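Local atomic coordinates of secreted effector protein SifA (Salmonella typhimurium, PDB entry 3CXB), a protein that is required for endosomal tubulation and formation of Salmonella-induced filaments in epithelial cells, and interacts with host PLEKHM2 (SKIP). Residues P135-S140 with A288-A293; M144-K149 with L164-A169. All coordinates share one frame; numbering follows the deposited sequence.

Both contacts lie in one part of the SifA chain, with centres about 9 Å apart. Contact 2 pairs the two strands of a beta hairpin. Contact 1 sets the loop before that hairpin against helix 283-303. The loop also runs along Ala146 of contact 2. Ile137 N lies 2.8 Å from Ala146 O, and Asp136 OD2 lies 3.1 Å from Ala146 N, both probable hydrogen bonds. Side chains join them too: Leu138 CD1 packs against Ala146 CB and Met144 CG. Ile290 of contact 1 touches Leu166 of contact 2. Both contacts fall within the long region recorded as interacting with host PLEKHM2, which takes in nearly the whole protein.

Contact 1 of 2, residues P135-S140 with A288-A293; sequences PDILKS and AEIVEA
Ile137, Leu138 and Ser140 meet one side of helix 283-303 from a loop that contains an Asx turn. Ile137 points at the helix and lays its CB 3.8 Å from Ala293 CB. Its CD1 reaches on to the end of Ile290, and the two side chains cross at about a right angle. Leu138 comes in with its end. Its CD2 packs against Ile290 CD1, so one methyl of Ile290 serves both loop residues. The polar part is at Ser140. Its OG sits 2.9 Å from Glu289 OE2 and 3.0 Å from OE1 of the same carboxylate. Either hydrogen bond would be weak, and which oxygen takes the one hydroxyl proton is not settled. Glu289 leaves the helix with CG opposite N (chi1 -176°) and bends at chi2, which brings its carboxylate to Ser140. Further out, Asp136 ties the loop to itself through the Asx turn, and the same carboxylate oxygen has a second partner on strand 145-153. Lys139 turns its end away from the helix and bonds to Arg134 O. The Asx turn is closed by Leu138 N, which meets Asp136 OD2 at 3.0 Å from above the carboxylate plane.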
ATOM      1  N   PRO A 135      -9.883  -8.297   5.224  1.00 56.90           N
ATOM      2  CA  PRO A 135      -9.768  -7.682   3.902  1.00 54.79           C
ATOM      3  C   PRO A 135     -11.138  -7.557   3.234  1.00 54.35           C
ATOM      4  O   PRO A 135     -11.765  -8.555   2.862  1.00 55.21           O
ATOM      5  CB  PRO A 135      -8.844  -8.642   3.168  1.00 56.17           C
ATOM      6  CG  PRO A 135      -9.233  -9.975   3.759  1.00 56.66           C
ATOM      7  CD  PRO A 135      -9.292  -9.646   5.233  1.00 57.13           C
ATOM      8  N   ASP A 136     -11.613  -6.325   3.128  1.00 52.50           N
ATOM      9  CA  ASP A 136     -12.882  -6.035   2.490  1.00 50.44           C
ATOM     10  C   ASP A 136     -12.807  -4.560   2.218  1.00 50.24           C
ATOM     11  O   ASP A 136     -12.977  -3.741   3.120  1.00 51.99           O
ATOM     12  CB  ASP A 136     -14.081  -6.322   3.391  1.00 51.93           C
ATOM     13  CG  ASP A 136     -15.414  -5.981   2.707  1.00 54.39           C
ATOM     14  OD1 ASP A 136     -16.479  -6.001   3.363  1.00 55.45           O
ATOM     15  OD2 ASP A 136     -15.400  -5.689   1.491  1.00 53.89           O
ATOM     16  N   ILE A 137     -12.536  -4.223   0.963  1.00 48.36           N
ATOM     17  CA  ILE A 137     -12.396  -2.837   0.581  1.00 46.28           C
ATOM     18  C   ILE A 137     -13.727  -2.106   0.559  1.00 48.33           C
ATOM     19  O   ILE A 137     -13.763  -0.886   0.437  1.00 44.95           O
ATOM     20  CB  ILE A 137     -11.694  -2.723  -0.793  1.00 45.50           C
ATOM     21  CG1 ILE A 137     -12.624  -3.219  -1.906  1.00 45.59           C
ATOM     22  CG2 ILE A 137     -10.389  -3.536  -0.770  1.00 39.02           C
ATOM     23  CD1 ILE A 137     -12.074  -2.971  -3.305  1.00 45.12           C
ATOM     24  N   LEU A 138     -14.815  -2.858   0.701  1.00 52.07           N
ATOM     25  CA  LEU A 138     -16.168  -2.293   0.696  1.00 56.26           C
ATOM     26  C   LEU A 138     -16.720  -2.421   2.093  1.00 58.31           C
ATOM     27  O   LEU A 138     -17.768  -3.039   2.316  1.00 57.43           O
ATOM     28  CB  LEU A 138     -17.059  -3.066  -0.272  1.00 57.64           C
ATOM     29  CG  LEU A 138     -16.603  -3.081  -1.731  1.00 59.16           C
ATOM     30  CD1 LEU A 138     -17.453  -4.078  -2.473  1.00 62.72           C
ATOM     31  CD2 LEU A 138     -16.723  -1.696  -2.356  1.00 58.25           C
ATOM     32  N   LYS A 139     -15.990  -1.838   3.035  1.00 62.81           N
ATOM     33  CA  LYS A 139     -16.365  -1.891   4.433  1.00 65.84           C
ATOM     34  C   LYS A 139     -17.698  -1.201   4.700  1.00 66.78           C
ATOM     35  O   LYS A 139     -18.529  -1.718   5.437  1.00 65.78           O
ATOM     36  CB  LYS A 139     -15.257  -1.264   5.280  1.00 66.85           C
ATOM     37  CG  LYS A 139     -14.848  -2.109   6.484  1.00 70.08           C
ATOM     38  CD  LYS A 139     -14.237  -3.428   6.069  1.00 69.06           C
ATOM     39  CE  LYS A 139     -13.955  -4.275   7.284  1.00 69.69           C
ATOM     40  NZ  LYS A 139     -13.339  -5.581   6.944  1.00 72.29           N
ATOM     41  N   SER A 140     -17.904  -0.043   4.083  1.00 69.74           N
ATOM     42  CA  SER A 140     -19.136   0.712   4.257  1.00 75.71           C
ATOM     43  C   SER A 140     -20.355   0.035   3.634  1.00 81.30           C
ATOM     44  O   SER A 140     -21.456   0.577   3.675  1.00 82.75           O
ATOM     45  CB  SER A 140     -18.976   2.112   3.670  1.00 75.00           C
ATOM     46  OG  SER A 140     -18.593   2.053   2.307  1.00 72.97           O
ATOM     47  N   ALA A 288     -17.102   4.187  -6.867  1.00 82.53           N
ATOM     48  CA  ALA A 288     -16.171   5.245  -6.494  1.00 82.42           C
ATOM     49  C   ALA A 288     -15.276   4.770  -5.351  1.00 79.75           C
ATOM     50  O   ALA A 288     -14.139   5.218  -5.195  1.00 76.88           O
ATOM     51  CB  ALA A 288     -16.936   6.485  -6.078  1.00 82.54           C
ATOM     52  N   GLU A 289     -15.799   3.853  -4.549  1.00 78.91           N
ATOM     53  CA  GLU A 289     -15.040   3.326  -3.437  1.00 76.22           C
ATOM     54  C   GLU A 289     -14.032   2.317  -3.964  1.00 72.52           C
ATOM     55  O   GLU A 289     -12.846   2.397  -3.643  1.00 73.52           O
ATOM     56  CB  GLU A 289     -15.984   2.686  -2.429  1.00 79.32           C
ATOM     57  CG  GLU A 289     -15.297   2.179  -1.183  1.00 85.90           C
ATOM     58  CD  GLU A 289     -16.147   2.359   0.065  1.00 87.29           C
ATOM     59  OE1 GLU A 289     -15.809   1.761   1.112  1.00 86.41           O
ATOM     60  OE2 GLU A 289     -17.145   3.108  -0.001  1.00 84.33           O
ATOM     61  N   ILE A 290     -14.504   1.379  -4.783  1.00 68.37           N
ATOM     62  CA  ILE A 290     -13.635   0.363  -5.378  1.00 62.61           C
ATOM     63  C   ILE A 290     -12.411   1.076  -5.937  1.00 61.06           C
ATOM     64  O   ILE A 290     -11.269   0.793  -5.564  1.00 58.08           O
ATOM     65  CB  ILE A 290     -14.306  -0.345  -6.581  1.00 59.07           C
ATOM     66  CG1 ILE A 290     -15.644  -0.966  -6.170  1.00 56.97           C
ATOM     67  CG2 ILE A 290     -13.344  -1.375  -7.168  1.00 55.92           C
ATOM     68  CD1 ILE A 290     -15.541  -2.303  -5.445  1.00 55.24           C
ATOM     69  N   VAL A 291     -12.679   2.013  -6.843  1.00 59.39           N
ATOM     70  CA  VAL A 291     -11.632   2.775  -7.498  1.00 57.69           C
ATOM     71  C   VAL A 291     -10.635   3.332  -6.503  1.00 56.14           C
ATOM     72  O   VAL A 291      -9.429   3.101  -6.632  1.00 57.02           O
ATOM     73  CB  VAL A 291     -12.205   3.956  -8.318  1.00 57.68           C
ATOM     74  CG1 VAL A 291     -11.062   4.746  -8.953  1.00 58.29           C
ATOM     75  CG2 VAL A 291     -13.136   3.442  -9.391  1.00 57.03           C
ATOM     76  N   GLU A 292     -11.139   4.059  -5.510  1.00 54.39           N
ATOM     77  CA  GLU A 292     -10.276   4.667  -4.511  1.00 53.71           C
ATOM     78  C   GLU A 292      -9.417   3.659  -3.744  1.00 52.53           C
ATOM     79  O   GLU A 292      -8.253   3.948  -3.408  1.00 51.51           O
ATOM     80  CB  GLU A 292     -11.100   5.501  -3.531  1.00 56.37           C
ATOM     81  CG  GLU A 292     -10.240   6.250  -2.526  1.00 62.63           C
ATOM     82  CD  GLU A 292     -11.049   7.068  -1.535  1.00 66.40           C
ATOM     83  OE1 GLU A 292     -11.947   7.819  -1.984  1.00 70.55           O
ATOM     84  OE2 GLU A 292     -10.779   6.971  -0.312  1.00 64.95           O
ATOM     85  N   ALA A 293      -9.970   2.481  -3.467  1.00 48.67           N
ATOM     86  CA  ALA A 293      -9.211   1.468  -2.746  1.00 47.86           C
ATOM     87  C   ALA A 293      -8.065   0.965  -3.607  1.00 47.88           C
ATOM     88  O   ALA A 293      -6.927   0.895  -3.145  1.00 46.43           O
ATOM     89  CB  ALA A 293     -10.101   0.317  -2.351  1.00 45.70           C
TER

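Contact 2 of 2, residues M144-K149 with L164-A169; sequences MTAMIK and LCLNPA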
ATOM      1  N   MET A 144     -22.118  -6.692   0.949  1.00117.87           N
ATOM      2  CA  MET A 144     -21.175  -6.748  -0.158  1.00110.52           C
ATOM      3  C   MET A 144     -19.736  -6.900   0.311  1.00 99.82           C
ATOM      4  O   MET A 144     -19.292  -6.193   1.217  1.00 98.88           O
ATOM      5  CB  MET A 144     -21.303  -5.485  -1.012  1.00120.25           C
ATOM      6  CG  MET A 144     -20.404  -5.470  -2.228  1.00128.33           C
ATOM      7  SD  MET A 144     -20.806  -6.794  -3.380  1.00138.26           S
ATOM      8  CE  MET A 144     -21.865  -5.916  -4.554  1.00148.78           C
ATOM      9  N   THR A 145     -19.014  -7.832  -0.303  1.00 86.40           N
ATOM     10  CA  THR A 145     -17.617  -8.060   0.040  1.00 74.27           C
ATOM     11  C   THR A 145     -16.788  -7.901  -1.216  1.00 68.79           C
ATOM     12  O   THR A 145     -17.261  -8.185  -2.317  1.00 67.30           O
ATOM     13  CB  THR A 145     -17.378  -9.469   0.591  1.00 70.94           C
ATOM     14  OG1 THR A 145     -18.234  -9.692   1.711  1.00 68.28           O
ATOM     15  CG2 THR A 145     -15.936  -9.627   1.043  1.00 66.93           C
ATOM     16  N   ALA A 146     -15.550  -7.452  -1.046  1.00 63.28           N
ATOM     17  CA  ALA A 146     -14.650  -7.251  -2.170  1.00 59.14           C
ATOM     18  C   ALA A 146     -13.218  -7.213  -1.674  1.00 57.61           C
ATOM     19  O   ALA A 146     -12.886  -6.432  -0.789  1.00 55.91           O
ATOM     20  CB  ALA A 146     -14.982  -5.950  -2.869  1.00 57.30           C
ATOM     21  N   MET A 147     -12.369  -8.057  -2.244  1.00 58.32           N
ATOM     22  CA  MET A 147     -10.971  -8.086  -1.841  1.00 59.90           C
ATOM     23  C   MET A 147     -10.108  -7.794  -3.056  1.00 57.46           C
ATOM     24  O   MET A 147     -10.605  -7.688  -4.176  1.00 57.04           O
ATOM     25  CB  MET A 147     -10.593  -9.455  -1.293  1.00 65.90           C
ATOM     26  CG  MET A 147     -10.616 -10.513  -2.366  1.00 74.92           C
ATOM     27  SD  MET A 147      -9.500 -11.873  -2.054  1.00 83.22           S
ATOM     28  CE  MET A 147     -10.728 -13.122  -1.448  1.00 89.14           C
ATOM     29  N   ILE A 148      -8.809  -7.681  -2.827  1.00 53.78           N
ATOM     30  CA  ILE A 148      -7.877  -7.403  -3.899  1.00 50.93           C
ATOM     31  C   ILE A 148      -6.714  -8.352  -3.790  1.00 51.09           C
ATOM     32  O   ILE A 148      -5.979  -8.311  -2.806  1.00 49.86           O
ATOM     33  CB  ILE A 148      -7.304  -5.972  -3.817  1.00 51.01           C
ATOM     34  CG1 ILE A 148      -8.408  -4.938  -3.983  1.00 50.83           C
ATOM     35  CG2 ILE A 148      -6.270  -5.761  -4.911  1.00 49.79           C
ATOM     36  CD1 ILE A 148      -7.894  -3.517  -3.857  1.00 52.49           C
ATOM     37  N   LYS A 149      -6.562  -9.210  -4.793  1.00 51.00           N
ATOM     38  CA  LYS A 149      -5.445 -10.140  -4.833  1.00 51.56           C
ATOM     39  C   LYS A 149      -4.289  -9.392  -5.482  1.00 50.21           C
ATOM     40  O   LYS A 149      -4.480  -8.315  -6.051  1.00 48.55           O
ATOM     41  CB  LYS A 149      -5.815 -11.391  -5.626  1.00 55.23           C
ATOM     42  CG  LYS A 149      -6.840 -12.245  -4.901  1.00 59.29           C
ATOM     43  CD  LYS A 149      -7.257 -13.474  -5.695  1.00 64.59           C
ATOM     44  CE  LYS A 149      -8.405 -14.218  -4.999  1.00 69.20           C
ATOM     45  NZ  LYS A 149      -8.929 -15.373  -5.790  1.00 71.94           N
ATOM     46  N   LEU A 164      -9.184  -7.947  -9.014  1.00 55.98           N
ATOM     47  CA  LEU A 164     -10.204  -7.518  -8.064  1.00 52.90           C
ATOM     48  C   LEU A 164     -11.255  -8.608  -7.848  1.00 52.76           C
ATOM     49  O   LEU A 164     -11.863  -9.083  -8.799  1.00 53.50           O
ATOM     50  CB  LEU A 164     -10.881  -6.247  -8.580  1.00 52.28           C
ATOM     51  CG  LEU A 164     -12.043  -5.605  -7.813  1.00 51.81           C
ATOM     52  CD1 LEU A 164     -13.212  -6.543  -7.792  1.00 52.13           C
ATOM     53  CD2 LEU A 164     -11.632  -5.267  -6.386  1.00 52.70           C
ATOM     54  N   CYS A 165     -11.478  -8.995  -6.598  1.00 54.26           N
ATOM     55  CA  CYS A 165     -12.474 -10.019  -6.312  1.00 58.15           C
ATOM     56  C   CYS A 165     -13.715  -9.457  -5.618  1.00 62.53           C
ATOM     57  O   CYS A 165     -13.629  -8.892  -4.532  1.00 61.25           O
ATOM     58  CB  CYS A 165     -11.871 -11.126  -5.451  1.00 57.75           C
ATOM     59  SG  CYS A 165     -10.600 -12.133  -6.266  1.00 58.97           S
ATOM     60  N   LEU A 166     -14.863  -9.615  -6.267  1.00 68.02           N
ATOM     61  CA  LEU A 166     -16.133  -9.140  -5.735  1.00 76.08           C
ATOM     62  C   LEU A 166     -17.024 -10.313  -5.362  1.00 80.56           C
ATOM     63  O   LEU A 166     -16.928 -11.394  -5.943  1.00 78.01           O
ATOM     64  CB  LEU A 166     -16.867  -8.302  -6.776  1.00 77.66           C
ATOM     65  CG  LEU A 166     -16.296  -6.954  -7.197  1.00 77.96           C
ATOM     66  CD1 LEU A 166     -17.126  -6.413  -8.361  1.00 80.32           C
ATOM     67  CD2 LEU A 166     -16.308  -5.993  -6.020  1.00 78.21           C
ATOM     68  N   ASN A 167     -17.904 -10.085  -4.394  1.00 85.16           N
ATOM     69  CA  ASN A 167     -18.826 -11.115  -3.947  1.00 92.96           C
ATOM     70  C   ASN A 167     -20.180 -10.485  -3.613  1.00 97.82           C
ATOM     71  O   ASN A 167     -20.475 -10.190  -2.457  1.00 96.94           O
ATOM     72  CB  ASN A 167     -18.257 -11.827  -2.723  1.00 91.45           C
ATOM     73  CG  ASN A 167     -18.945 -13.148  -2.453  1.00 94.32           C
ATOM     74  OD1 ASN A 167     -20.171 -13.213  -2.329  1.00 94.58           O
ATOM     75  ND2 ASN A 167     -18.159 -14.214  -2.362  1.00 94.00           N
ATOM     76  N   PRO A 168     -21.022 -10.264  -4.635  1.00 98.93           N
ATOM     77  CA  PRO A 168     -22.341  -9.665  -4.424  1.00107.20           C
ATOM     78  C   PRO A 168     -23.277 -10.608  -3.682  1.00109.35           C
ATOM     79  O   PRO A 168     -22.939 -11.767  -3.439  1.00109.70           O
ATOM     80  CB  PRO A 168     -22.814  -9.379  -5.846  1.00102.95           C
ATOM     81  CG  PRO A 168     -22.221 -10.511  -6.616  1.00102.15           C
ATOM     82  CD  PRO A 168     -20.812 -10.577  -6.060  1.00101.31           C
ATOM     83  N   ALA A 169     -24.452 -10.100  -3.324  1.00112.19           N
ATOM     84  CA  ALA A 169     -25.449 -10.895  -2.617  1.00113.21           C
ATOM     85  C   ALA A 169     -26.566 -11.273  -3.581  1.00112.63           C
ATOM     86  O   ALA A 169     -27.642 -10.672  -3.569  1.00112.64           O
ATOM     87  CB  ALA A 169     -26.012 -10.099  -1.441  1.00115.96           C
TER
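Met144 starts out with CG trans to N (chi1 -177°), and bends at chi2 and chi3 then bring the thioether over to Pro168. Its SD lies 3.4 Å from Pro168 CA, and its CE touches Pro168 CB. In Met147, CG sits between the backbone N and the carbonyl carbon (chi1 68°), which sets it beside Cys165 CB. Lys149 is extended beyond CG and runs alongside the sulfur of the same cysteine, with its CD 3.6 Å from Cys165 SG. Cys165 is thus flanked by Met147 and by the aliphatic part of Lys149.

The backbones pair as the two antiparallel strands of a beta hairpin. Thr145 with Asn167 and Met147 with Cys165 are hydrogen-bonded pairs. Ala146 with Leu166 and Ile148 with Leu164 are non-hydrogen-bonded pairs. Met147 N donates to Cys165 O at 2.7 Å, and Cys165 N returns a bond to Met147 O at 2.9 Å. Asn167 N bonds to Thr145 O. Cys165 O also receives a CA-H contact from Ala146 CA at 3.1 Å.

The two faces differ. Thr145, Met147, Cys165 and Asn167 share one, with Thr145 and Asn167 exposed. Ala146, Ile148, Leu164 and Leu166 share the other, and all four are buried. There Ala146 CB meets Leu166 CD2, and Leu164 CD2 reaches Ile148 CG1.

This buried face packs on helix 283-303, where Ile148 touches Ile294 and Gln297. Met144 reaches Met286 of the same helix. Strand 158-167 is the middle strand of three, since Leu164 and Leu166 bond through their backbones to Val176 and Leu174. The loop 135-140 lies along the other edge of strand 145-153.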